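Local coordinates for protein aminoglycoside phosphotransferase (PDB 4PDY) that probably acts as a phosphotransferase with a protein-kinase-like fold, its natural substrate not established, and holds a histidine molecule in the crystal, at residues A116-P121 against A257-R262; H123-A128 against A274-L279; Q133-T138 against A250-D255; I209-A214 against P288-R293. One frame throughout, in Å; residues are numbered along the deposited sequence.

Contact 1. Residues A116-P121 against A257-R262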
loop_
_atom_site.group_PDB
_atom_site.type_symbol
_atom_site.label_atom_id
_atom_site.label_comp_id
_atom_site.label_asym_id
_atom_site.label_seq_id
_atom_site.Cartn_x
_atom_site.Cartn_y
_atom_site.Cartn_z
ATOM N N ALA A 116 9.765 7.275 -1.976
ATOM C CA ALA A 116 9.306 8.286 -1.031
ATOM C C ALA A 116 9.768 7.948 0.382
ATOM O O ALA A 116 9.747 6.793 0.803
ATOM C CB ALA A 116 7.786 8.397 -1.049
ATOM N N ASN A 117 10.167 8.980 1.101
ATOM C CA ASN A 117 10.544 8.883 2.470
ATOM C C ASN A 117 9.306 9.220 3.291
ATOM O O ASN A 117 8.958 10.370 3.454
ATOM C CB ASN A 117 11.666 9.870 2.761
ATOM C CG ASN A 117 12.154 9.791 4.180
ATOM O OD1 ASN A 117 11.478 9.234 5.065
ATOM N ND2 ASN A 117 13.340 10.347 4.419
ATOM N N PHE A 118 8.648 8.186 3.782
ATOM C CA PHE A 118 7.399 8.361 4.501
ATOM C C PHE A 118 7.601 8.951 5.899
ATOM O O PHE A 118 6.629 9.185 6.621
ATOM C CB PHE A 118 6.617 7.038 4.567
ATOM C CG PHE A 118 6.003 6.567 3.253
ATOM C CD1 PHE A 118 5.836 7.396 2.159
ATOM C CD2 PHE A 118 5.481 5.279 3.171
ATOM C CE1 PHE A 118 5.221 6.938 0.999
ATOM C CE2 PHE A 118 4.858 4.823 2.026
ATOM C CZ PHE A 118 4.744 5.643 0.930
ATOM N N GLY A 119 8.837 9.257 6.270
ATOM C CA GLY A 119 9.101 10.021 7.483
ATOM C C GLY A 119 9.197 11.521 7.269
ATOM O O GLY A 119 9.418 12.250 8.227
ATOM N N LEU A 120 9.057 11.978 6.017
ATOM C CA LEU A 120 9.105 13.395 5.668
ATOM C C LEU A 120 7.717 13.870 5.304
ATOM O O LEU A 120 7.117 13.339 4.376
ATOM C CB LEU A 120 10.043 13.665 4.481
ATOM C CG LEU A 120 11.513 13.431 4.745
ATOM C CD1 LEU A 120 12.310 13.715 3.476
ATOM C CD2 LEU A 120 11.992 14.316 5.884
ATOM N N PRO A 121 7.210 14.886 6.016
ATOM C CA PRO A 121 5.899 15.409 5.667
ATOM C C PRO A 121 5.713 15.771 4.200
ATOM O O PRO A 121 4.699 15.512 3.608
ATOM C CB PRO A 121 5.774 16.630 6.573
ATOM C CG PRO A 121 6.523 16.249 7.802
ATOM C CD PRO A 121 7.713 15.482 7.271
ATOM N N ALA A 257 -5.552 5.227 4.863
ATOM C CA ALA A 257 -5.147 4.547 6.084
ATOM C C ALA A 257 -3.824 3.806 5.908
ATOM O O ALA A 257 -3.044 3.733 6.839
ATOM C CB ALA A 257 -6.246 3.591 6.568
ATOM N N HIS A 258 -3.631 3.170 4.764
ATOM C CA HIS A 258 -2.364 2.447 4.536
ATOM C C HIS A 258 -1.145 3.385 4.481
ATOM O O HIS A 258 -0.146 3.104 5.136
ATOM C CB HIS A 258 -2.460 1.550 3.293
ATOM C CG HIS A 258 -3.525 0.492 3.399
ATOM N ND1 HIS A 258 -4.159 -0.029 2.297
ATOM C CD2 HIS A 258 -4.100 -0.094 4.475
ATOM C CE1 HIS A 258 -5.051 -0.927 2.682
ATOM N NE2 HIS A 258 -5.019 -1.000 4.001
ATOM N N LEU A 259 -1.288 4.510 3.805
ATOM C CA LEU A 259 -0.249 5.532 3.829
ATOM C C LEU A 259 -0.009 6.026 5.246
ATOM O O LEU A 259 1.136 6.139 5.703
ATOM C CB LEU A 259 -0.624 6.692 2.924
ATOM C CG LEU A 259 0.388 7.850 2.918
ATOM C CD1 LEU A 259 1.791 7.425 2.470
ATOM C CD2 LEU A 259 -0.119 8.951 2.030
ATOM N N LEU A 260 -1.097 6.321 5.967
ATOM C CA LEU A 260 -0.937 6.827 7.309
ATOM C C LEU A 260 -0.249 5.824 8.227
ATOM O O LEU A 260 0.589 6.187 9.041
ATOM C CB LEU A 260 -2.305 7.235 7.886
ATOM C CG LEU A 260 -2.901 8.529 7.338
ATOM C CD1 LEU A 260 -4.398 8.632 7.597
ATOM C CD2 LEU A 260 -2.224 9.750 7.956
ATOM N N ARG A 261 -0.651 4.561 8.166
ATOM C CA ARG A 261 -0.096 3.610 9.102
ATOM C C ARG A 261 1.413 3.471 8.872
ATOM O O ARG A 261 2.196 3.452 9.804
ATOM C CB ARG A 261 -0.798 2.244 9.056
ATOM C CG ARG A 261 -0.510 1.485 10.333
ATOM C CD ARG A 261 -0.801 0.002 10.301
ATOM N NE ARG A 261 -2.147 -0.406 9.928
ATOM C CZ ARG A 261 -3.248 -0.427 10.703
ATOM N NH1 ARG A 261 -3.247 -0.018 11.967
ATOM N NH2 ARG A 261 -4.366 -0.909 10.185
ATOM N N ARG A 262 1.780 3.337 7.622
ATOM C CA ARG A 262 3.207 3.180 7.299
ATOM C C ARG A 262 4.013 4.405 7.705
ATOM O O ARG A 262 5.110 4.287 8.280
ATOM C CB ARG A 262 3.361 2.895 5.807
ATOM C CG ARG A 262 2.915 1.483 5.438
ATOM C CD ARG A 262 3.159 1.105 3.981
ATOM N NE ARG A 262 2.707 -0.272 3.724
ATOM C CZ ARG A 262 1.655 -0.633 2.975
ATOM N NH1 ARG A 262 0.900 0.258 2.324
ATOM N NH2 ARG A 262 1.362 -1.925 2.852
#
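An Asx turn ahead of helix 121-137 presents Phe118 to Leu259 and Arg262 of helix 252-266. The turn is identified by Gly119 N donating to Asn117 OD1 at 2.9 Å, and a type I beta turn from Asn117 to Leu120 encloses it. Across the contact the packing is apolar. Leu259 CD1 sits over one face of the Phe118 ring, displaced toward the rim on the CE1-CZ side, in a CH-pi contact 3.8 Å from the ring centroid and 15° off the ring normal. Leu259 CG lies anti to the backbone N (chi1 178°), and the further turn at chi2 (59°) brings the CD1 methyl to the ring. In the kinase-like fold of this family the contact falls in the helical lobe, just beyond strand 114-115; the Phe118 side chain is about 12 Å from the bound histidine. Arg262 meets the same ring obliquely, its CB 4.1 Å from Phe118 CD2. From there the arginine chain runs extended from CG to NE and carries the guanidinium away. Val226 and Pro228 from a loop and Thr127 from helix 121-137 also touch Phe118, while Asn117 N is hydrogen-bonded to His123 ND1.

Contact 2. Residues H123-A128 against A274-L279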
loop_
_atom_site.group_PDB
_atom_site.type_symbol
_atom_site.label_atom_id
_atom_site.label_comp_id
_atom_site.label_asym_id
_atom_site.label_seq_id
_atom_site.Cartn_x
_atom_site.Cartn_y
_atom_site.Cartn_z
ATOM N N HIS A 123 7.072 14.412 1.563
ATOM C CA HIS A 123 6.939 13.219 0.737
ATOM C C HIS A 123 5.583 12.553 0.974
ATOM O O HIS A 123 4.945 12.093 0.044
ATOM C CB HIS A 123 8.052 12.225 1.036
ATOM C CG HIS A 123 9.383 12.635 0.503
ATOM N ND1 HIS A 123 10.300 11.718 0.047
ATOM C CD2 HIS A 123 9.950 13.853 0.352
ATOM C CE1 HIS A 123 11.388 12.353 -0.354
ATOM N NE2 HIS A 123 11.204 13.644 -0.173
ATOM N N VAL A 124 5.154 12.542 2.231
ATOM C CA VAL A 124 3.812 12.038 2.550
ATOM C C VAL A 124 2.727 12.892 1.891
ATOM O O VAL A 124 1.774 12.375 1.298
ATOM C CB VAL A 124 3.613 11.979 4.069
ATOM C CG1 VAL A 124 2.177 11.579 4.390
ATOM C CG2 VAL A 124 4.544 10.979 4.703
ATOM N N ALA A 125 2.930 14.203 1.929
ATOM C CA ALA A 125 1.989 15.142 1.332
ATOM C C ALA A 125 1.785 14.814 -0.145
ATOM O O ALA A 125 0.679 14.768 -0.662
ATOM C CB ALA A 125 2.520 16.574 1.464
ATOM N N GLN A 126 2.906 14.675 -0.858
ATOM C CA GLN A 126 2.836 14.447 -2.294
ATOM C C GLN A 126 2.311 13.055 -2.665
ATOM O O GLN A 126 1.645 12.917 -3.684
ATOM C CB GLN A 126 4.178 14.776 -2.989
ATOM C CG GLN A 126 4.471 16.277 -2.970
ATOM C CD GLN A 126 3.347 17.088 -3.602
ATOM O OE1 GLN A 126 2.868 16.770 -4.687
ATOM N NE2 GLN A 126 2.878 18.105 -2.884
ATOM N N THR A 127 2.660 12.054 -1.860
ATOM C CA THR A 127 2.077 10.715 -2.042
ATOM C C THR A 127 0.545 10.745 -1.867
ATOM O O THR A 127 -0.161 10.236 -2.700
ATOM C CB THR A 127 2.738 9.696 -1.096
ATOM O OG1 THR A 127 4.163 9.711 -1.286
ATOM C CG2 THR A 127 2.225 8.292 -1.341
ATOM N N ALA A 128 0.095 11.397 -0.805
ATOM C CA ALA A 128 -1.329 11.547 -0.546
ATOM C C ALA A 128 -2.013 12.285 -1.697
ATOM O O ALA A 128 -3.068 11.897 -2.165
ATOM C CB ALA A 128 -1.532 12.282 0.760
ATOM N N ALA A 274 0.441 12.972 9.514
ATOM C CA ALA A 274 -0.984 12.749 9.280
ATOM C C ALA A 274 -1.627 13.985 8.680
ATOM O O ALA A 274 -2.387 13.894 7.739
ATOM C CB ALA A 274 -1.685 12.344 10.560
ATOM N N TYR A 275 -1.249 15.158 9.188
ATOM C CA TYR A 275 -1.804 16.400 8.683
ATOM C C TYR A 275 -1.444 16.580 7.214
ATOM O O TYR A 275 -2.281 16.965 6.406
ATOM C CB TYR A 275 -1.311 17.587 9.498
ATOM C CG TYR A 275 -1.941 18.898 9.089
ATOM C CD1 TYR A 275 -3.286 19.142 9.323
ATOM C CD2 TYR A 275 -1.204 19.882 8.464
ATOM C CE1 TYR A 275 -3.882 20.343 8.958
ATOM C CE2 TYR A 275 -1.785 21.085 8.086
ATOM C CZ TYR A 275 -3.128 21.310 8.339
ATOM O OH TYR A 275 -3.706 22.503 7.961
ATOM N N ALA A 276 -0.180 16.303 6.882
ATOM C CA ALA A 276 0.277 16.409 5.482
ATOM C C ALA A 276 -0.600 15.521 4.577
ATOM O O ALA A 276 -1.064 15.926 3.501
ATOM C CB ALA A 276 1.748 16.021 5.374
ATOM N N CYS A 277 -0.874 14.312 5.048
ATOM C CA CYS A 277 -1.709 13.394 4.309
ATOM C C CYS A 277 -3.159 13.904 4.153
ATOM O O CYS A 277 -3.675 14.011 3.045
ATOM C CB CYS A 277 -1.705 12.056 5.024
ATOM S SG CYS A 277 -2.752 10.780 4.326
ATOM N N PHE A 278 -3.804 14.254 5.269
ATOM C CA PHE A 278 -5.219 14.635 5.235
ATOM C C PHE A 278 -5.394 15.904 4.395
ATOM O O PHE A 278 -6.307 16.003 3.590
ATOM C CB PHE A 278 -5.755 14.903 6.645
ATOM C CG PHE A 278 -5.892 13.670 7.509
ATOM C CD1 PHE A 278 -6.517 12.536 7.028
ATOM C CD2 PHE A 278 -5.452 13.676 8.822
ATOM C CE1 PHE A 278 -6.676 11.425 7.828
ATOM C CE2 PHE A 278 -5.618 12.560 9.631
ATOM C CZ PHE A 278 -6.220 11.435 9.127
ATOM N N LEU A 279 -4.495 16.872 4.579
ATOM C CA LEU A 279 -4.603 18.122 3.844
ATOM C C LEU A 279 -4.608 17.875 2.329
ATOM O O LEU A 279 -5.320 18.532 1.581
ATOM C CB LEU A 279 -3.441 19.055 4.197
ATOM C CG LEU A 279 -3.547 20.512 3.769
ATOM C CD1 LEU A 279 -4.628 21.211 4.586
ATOM C CD2 LEU A 279 -2.200 21.207 3.948
#
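Val124 turns CG1 anti to the backbone N (chi1 175°), which sets this methyl 4.0 Å from Cys277 CB, and Cys277 has its SG in the matching position (chi1 177°), alongside Ala128 CB. These side chains belong to a parallel-running helix pair in the helical lobe of the kinase-like fold: the short segments of helices 121-137 and 271-284 cross at -25° with their axes 7.7 Å apart. Such closeness is possible because small residues face each other. Ala125 and Ala276 bring their CB atoms to 4.0 Å, and their CA atoms approach to 4.7 Å. Backbone takes part as well, since Ala128 CB lies 3.6 Å from Cys277 O. Every touching residue is buried, and the interface is apolar van der Waals packing with no polar side chain engaged across it. His280 and Phe281 extend the seam on the second helix by touching Ala128, and Val124 also reaches Leu273. Elsewhere on the first helix Thr127 packs on Phe118 and returns its hydroxyl to its own backbone. His123 O accepts from Thr127 OG1 at 2.8 Å and from Thr127 N, the two donors arriving from opposite faces of the carbonyl plane.

Contact 3. Residues Q133-T138 against A250-D255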
loop_
_atom_site.group_PDB
_atom_site.type_symbol
_atom_site.label_atom_id
_atom_site.label_comp_id
_atom_site.label_asym_id
_atom_site.label_seq_id
_atom_site.Cartn_x
_atom_site.Cartn_y
_atom_site.Cartn_z
ATOM N N GLN A 133 -5.593 12.105 -6.278
ATOM C CA GLN A 133 -5.824 12.415 -7.687
ATOM C C GLN A 133 -6.195 11.167 -8.475
ATOM O O GLN A 133 -7.056 11.213 -9.350
ATOM C CB GLN A 133 -4.596 13.093 -8.313
ATOM C CG GLN A 133 -4.355 14.501 -7.822
ATOM C CD GLN A 133 -3.139 15.133 -8.447
ATOM O OE1 GLN A 133 -2.125 14.445 -8.682
ATOM N NE2 GLN A 133 -3.241 16.419 -8.792
ATOM N N PHE A 134 -5.512 10.062 -8.203
ATOM C CA PHE A 134 -5.833 8.809 -8.882
ATOM C C PHE A 134 -7.272 8.366 -8.589
ATOM O O PHE A 134 -7.999 7.975 -9.488
ATOM C CB PHE A 134 -4.833 7.723 -8.468
ATOM C CG PHE A 134 -5.113 6.362 -9.068
ATOM C CD1 PHE A 134 -5.118 6.175 -10.436
ATOM C CD2 PHE A 134 -5.371 5.274 -8.260
ATOM C CE1 PHE A 134 -5.371 4.936 -10.985
ATOM C CE2 PHE A 134 -5.611 4.033 -8.790
ATOM C CZ PHE A 134 -5.638 3.866 -10.162
ATOM N N HIS A 135 -7.652 8.474 -7.329
ATOM C CA HIS A 135 -8.988 8.052 -6.917
ATOM C C HIS A 135 -10.040 8.913 -7.589
ATOM O O HIS A 135 -11.032 8.395 -8.114
ATOM C CB HIS A 135 -9.102 8.107 -5.405
ATOM C CG HIS A 135 -10.293 7.371 -4.878
ATOM N ND1 HIS A 135 -10.264 6.027 -4.596
ATOM C CD2 HIS A 135 -11.548 7.791 -4.604
ATOM C CE1 HIS A 135 -11.454 5.647 -4.161
ATOM N NE2 HIS A 135 -12.248 6.700 -4.164
ATOM N N GLU A 136 -9.800 10.218 -7.621
ATOM C CA GLU A 136 -10.744 11.155 -8.227
ATOM C C GLU A 136 -10.867 10.923 -9.730
ATOM O O GLU A 136 -11.959 10.916 -10.299
ATOM C CB GLU A 136 -10.312 12.589 -7.927
ATOM C CG GLU A 136 -11.196 13.676 -8.520
ATOM C CD GLU A 136 -12.538 13.838 -7.814
ATOM O OE1 GLU A 136 -12.774 13.194 -6.769
ATOM O OE2 GLU A 136 -13.358 14.638 -8.305
ATOM N N ALA A 137 -9.708 10.777 -10.398
ATOM C CA ALA A 137 -9.671 10.617 -11.852
ATOM C C ALA A 137 -10.276 9.314 -12.356
ATOM O O ALA A 137 -10.480 9.169 -13.551
ATOM C CB ALA A 137 -8.238 10.743 -12.369
ATOM N N THR A 138 -10.504 8.366 -11.450
ATOM C CA THR A 138 -11.053 7.063 -11.815
ATOM C C THR A 138 -12.473 6.825 -11.294
ATOM O O THR A 138 -12.994 5.715 -11.379
ATOM C CB THR A 138 -10.137 5.918 -11.352
ATOM O OG1 THR A 138 -9.908 6.009 -9.943
ATOM C CG2 THR A 138 -8.797 5.969 -12.091
ATOM N N ALA A 250 -12.098 0.716 -4.873
ATOM C CA ALA A 250 -12.069 0.521 -3.423
ATOM C C ALA A 250 -12.226 1.846 -2.729
ATOM O O ALA A 250 -11.851 2.877 -3.291
ATOM C CB ALA A 250 -10.788 -0.154 -2.993
ATOM N N PRO A 251 -12.765 1.846 -1.490
ATOM C CA PRO A 251 -12.949 3.111 -0.807
ATOM C C PRO A 251 -11.623 3.827 -0.596
ATOM O O PRO A 251 -10.638 3.202 -0.228
ATOM C CB PRO A 251 -13.575 2.700 0.525
ATOM C CG PRO A 251 -14.299 1.430 0.220
ATOM C CD PRO A 251 -13.380 0.730 -0.752
ATOM N N ARG A 252 -11.654 5.141 -0.777
ATOM C CA ARG A 252 -10.480 5.979 -0.633
ATOM C C ARG A 252 -9.788 5.816 0.715
ATOM O O ARG A 252 -8.556 5.909 0.814
ATOM C CB ARG A 252 -10.850 7.433 -0.902
ATOM C CG ARG A 252 -9.660 8.344 -1.050
ATOM C CD ARG A 252 -10.020 9.713 -1.567
ATOM N NE ARG A 252 -10.661 10.529 -0.527
ATOM C CZ ARG A 252 -10.615 11.856 -0.470
ATOM N NH1 ARG A 252 -9.952 12.554 -1.399
ATOM N NH2 ARG A 252 -11.197 12.503 0.534
ATOM N N ALA A 253 -10.550 5.560 1.765
ATOM C CA ALA A 253 -10.004 5.353 3.086
ATOM C C ALA A 253 -8.928 4.264 3.147
ATOM O O ALA A 253 -8.063 4.292 4.037
ATOM C CB ALA A 253 -11.140 5.015 4.064
ATOM N N LEU A 254 -9.002 3.273 2.259
ATOM C CA LEU A 254 -7.983 2.221 2.276
ATOM C C LEU A 254 -6.589 2.757 1.941
ATOM O O LEU A 254 -5.662 2.521 2.698
ATOM C CB LEU A 254 -8.340 1.089 1.343
ATOM C CG LEU A 254 -9.532 0.213 1.756
ATOM C CD1 LEU A 254 -9.743 -0.898 0.747
ATOM C CD2 LEU A 254 -9.346 -0.365 3.151
ATOM N N ASP A 255 -6.466 3.508 0.856
ATOM C CA ASP A 255 -5.177 4.092 0.521
ATOM C C ASP A 255 -4.766 5.093 1.602
ATOM O O ASP A 255 -3.596 5.153 1.987
ATOM C CB ASP A 255 -5.229 4.778 -0.850
ATOM C CG ASP A 255 -4.875 3.849 -2.045
ATOM O OD1 ASP A 255 -4.432 2.681 -1.874
ATOM O OD2 ASP A 255 -5.097 4.328 -3.191
#
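His135, near the C-terminal end of helix 121-137, and Arg252 of helix 252-266 have their CA atoms 6.8 Å apart. In this part of the helical lobe Asp255, one turn beyond Arg252, is placed in a way consistent with the aspartate that anchors the catalytic loop in kinase-like enzymes. The imidazole of His135 is clasped on a face and at an edge. Arg252 CB lies over the centre of one ring face, 3.7 Å from the centroid and 11° off the normal, a CH-pi contact. At the edge, in the ring plane, Ala250 O comes to 2.9 Å from His135 CE1, a close polar contact from the loop that follows strand 248-249. Both ring nitrogens find hydrogen-bond partners elsewhere. Were His135 an alanine, Arg252 CB would probably lose its ring partner to a gap, and Ala250 O its edge contact. Beyond CB, Arg252 bends at chi3 (75°) and leads its guanidinium away to a salt bridge with Glu291 and to the carbonyls of Phe281 and Arg285. The Asp255 carboxylate is held by backbone groups at both oxygens: OD2 accepts from His223 N and OD1 from Leu224 N.

Contact 4. Residues I209-A214 against P288-R293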
loop_
_atom_site.group_PDB
_atom_site.type_symbol
_atom_site.label_atom_id
_atom_site.label_comp_id
_atom_site.label_asym_id
_atom_site.label_seq_id
_atom_site.Cartn_x
_atom_site.Cartn_y
_atom_site.Cartn_z
ATOM N N ILE A 209 -20.044 2.434 7.813
ATOM C CA ILE A 209 -20.642 1.581 6.804
ATOM C C ILE A 209 -21.250 2.390 5.646
ATOM O O ILE A 209 -21.113 2.025 4.477
ATOM C CB ILE A 209 -21.702 0.677 7.463
ATOM C CG1 ILE A 209 -21.005 -0.314 8.402
ATOM C CG2 ILE A 209 -22.544 -0.043 6.407
ATOM C CD1 ILE A 209 -21.902 -0.956 9.449
ATOM N N ALA A 210 -21.959 3.465 5.973
ATOM C CA ALA A 210 -22.538 4.318 4.944
ATOM C C ALA A 210 -21.467 4.901 4.020
ATOM O O ALA A 210 -21.662 4.966 2.806
ATOM C CB ALA A 210 -23.357 5.434 5.592
ATOM N N TYR A 211 -20.346 5.303 4.603
ATOM C CA TYR A 211 -19.215 5.773 3.802
ATOM C C TYR A 211 -18.685 4.697 2.834
ATOM O O TYR A 211 -18.505 4.952 1.632
ATOM C CB TYR A 211 -18.102 6.284 4.711
ATOM C CG TYR A 211 -16.804 6.422 3.962
ATOM C CD1 TYR A 211 -16.557 7.528 3.157
ATOM C CD2 TYR A 211 -15.843 5.421 4.023
ATOM C CE1 TYR A 211 -15.365 7.623 2.426
ATOM C CE2 TYR A 211 -14.673 5.518 3.296
ATOM C CZ TYR A 211 -14.461 6.606 2.499
ATOM O OH TYR A 211 -13.275 6.698 1.813
ATOM N N LEU A 212 -18.474 3.495 3.357
ATOM C CA LEU A 212 -17.891 2.421 2.568
ATOM C C LEU A 212 -18.830 2.057 1.429
ATOM O O LEU A 212 -18.414 1.874 0.300
ATOM C CB LEU A 212 -17.557 1.214 3.443
ATOM C CG LEU A 212 -16.480 1.463 4.521
ATOM C CD1 LEU A 212 -16.418 0.316 5.509
ATOM C CD2 LEU A 212 -15.106 1.655 3.887
ATOM N N GLU A 213 -20.122 1.984 1.732
ATOM C CA GLU A 213 -21.097 1.645 0.703
ATOM C C GLU A 213 -21.233 2.722 -0.362
ATOM O O GLU A 213 -21.372 2.409 -1.559
ATOM C CB GLU A 213 -22.448 1.358 1.337
ATOM C CG GLU A 213 -22.453 0.132 2.229
ATOM C CD GLU A 213 -23.772 -0.054 2.978
ATOM O OE1 GLU A 213 -24.543 0.926 3.143
ATOM O OE2 GLU A 213 -24.029 -1.195 3.414
ATOM N N ALA A 214 -21.219 3.984 0.052
ATOM C CA ALA A 214 -21.275 5.096 -0.900
ATOM C C ALA A 214 -20.059 5.076 -1.831
ATOM O O ALA A 214 -20.195 5.292 -3.034
ATOM C CB ALA A 214 -21.343 6.414 -0.162
ATOM N N PRO A 288 -15.118 13.808 4.405
ATOM C CA PRO A 288 -16.227 13.943 5.363
ATOM C C PRO A 288 -15.913 13.238 6.666
ATOM O O PRO A 288 -15.012 12.392 6.747
ATOM C CB PRO A 288 -17.393 13.256 4.660
ATOM C CG PRO A 288 -16.754 12.282 3.732
ATOM C CD PRO A 288 -15.431 12.860 3.323
ATOM N N LYS A 289 -16.677 13.563 7.695
ATOM C CA LYS A 289 -16.473 12.959 8.998
ATOM C C LYS A 289 -16.450 11.420 8.924
ATOM O O LYS A 289 -15.622 10.789 9.591
ATOM C CB LYS A 289 -17.573 13.412 9.955
ATOM C CG LYS A 289 -17.388 12.978 11.397
ATOM C CD LYS A 289 -18.418 13.657 12.309
ATOM C CE LYS A 289 -18.209 13.208 13.738
ATOM N NZ LYS A 289 -19.224 13.791 14.648
ATOM N N SER A 290 -17.374 10.836 8.147
ATOM C CA SER A 290 -17.470 9.390 8.078
ATOM C C SER A 290 -16.213 8.764 7.456
ATOM O O SER A 290 -15.884 7.639 7.774
ATOM C CB SER A 290 -18.721 8.935 7.311
ATOM O OG SER A 290 -18.795 9.454 5.989
ATOM N N GLU A 291 -15.557 9.485 6.543
ATOM C CA GLU A 291 -14.301 8.989 5.943
ATOM C C GLU A 291 -13.196 9.008 6.978
ATOM O O GLU A 291 -12.399 8.065 7.064
ATOM C CB GLU A 291 -13.917 9.784 4.699
ATOM C CG GLU A 291 -12.647 9.290 3.999
ATOM C CD GLU A 291 -12.533 9.874 2.619
ATOM O OE1 GLU A 291 -12.570 11.103 2.520
ATOM O OE2 GLU A 291 -12.372 9.114 1.644
ATOM N N TYR A 292 -13.112 10.085 7.750
ATOM C CA TYR A 292 -12.164 10.111 8.866
ATOM C C TYR A 292 -12.402 8.922 9.778
ATOM O O TYR A 292 -11.487 8.300 10.277
ATOM C CB TYR A 292 -12.278 11.385 9.681
ATOM C CG TYR A 292 -11.534 12.585 9.180
ATOM C CD1 TYR A 292 -10.143 12.624 9.258
ATOM C CD2 TYR A 292 -12.192 13.683 8.652
ATOM C CE1 TYR A 292 -9.429 13.727 8.837
ATOM C CE2 TYR A 292 -11.487 14.796 8.223
ATOM C CZ TYR A 292 -10.095 14.802 8.304
ATOM O OH TYR A 292 -9.333 15.880 7.885
ATOM N N ARG A 293 -13.679 8.650 10.071
ATOM C CA ARG A 293 -13.985 7.570 11.020
ATOM C C ARG A 293 -13.607 6.196 10.472
ATOM O O ARG A 293 -13.156 5.339 11.224
ATOM C CB ARG A 293 -15.449 7.624 11.451
ATOM C CG ARG A 293 -15.800 8.975 12.035
ATOM C CD ARG A 293 -16.338 8.926 13.432
ATOM N NE ARG A 293 -17.483 8.043 13.554
ATOM C CZ ARG A 293 -17.791 7.377 14.660
ATOM N NH1 ARG A 293 -18.846 6.582 14.663
ATOM N NH2 ARG A 293 -17.052 7.502 15.764
#
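Tyr211 OH is gripped from two sides: it donates to Glu291 OE2 at 2.6 Å and accepts from the backbone N of Ala253. The carboxylate oxygen is met on its anti side, 22° out of the carboxylate plane, while the ring and carboxylate planes stand 57° apart. Beside this bond, Glu291 also covers the ring. Its CA lies over the centre of one face, 3.9 Å from the centroid, which meets the criterion for a CH-pi contact, and its CB comes to 3.5 Å from Tyr211 CE1. The glutamate can do both because its chain leaves with CG anti to the backbone N (chi1 -178°) and runs on extended, so it crosses the ring obliquely to the hydroxyl. At the root of the tyrosine, Ser290 OG packs 3.5 Å from Tyr211 CB. Without the hydroxyl, as in a phenylalanine, Glu291 OE2 and Ala253 N would probably each lose this partner. Helix 206-218 is thus tied to the start of helix 289-300, with the N-terminal end of helix 252-266 joined to both; Arg293 adds salt bridges to Asp205, just before helix 206-218, and to Asp207 in its first turn.

The four contacts lie within the helical lobe, with centres about 8 Å apart for contacts 1 and 2, about 14 Å for contacts 2 and 3, about 13 Å for contacts 3 and 4, and about 22 Å for contacts 1 and 4. Their first segments come in numerical order along the chain; the second segments return as contacts 3, 1, 2 and 4. Contact 3 is therefore nested within contacts 1 and 2, which cross each other, whereas contact 4 crosses all three. Helix 121-137 serves contacts 2 and 3, helix 252-266 contacts 1 and 3. Phe278 packing edge-to-face on Tyr292 joins contacts 2 and 4. Helices 121-137 and 206-218 are thereby joined to three consecutive later helices, 252-266, 271-284 and 289-300.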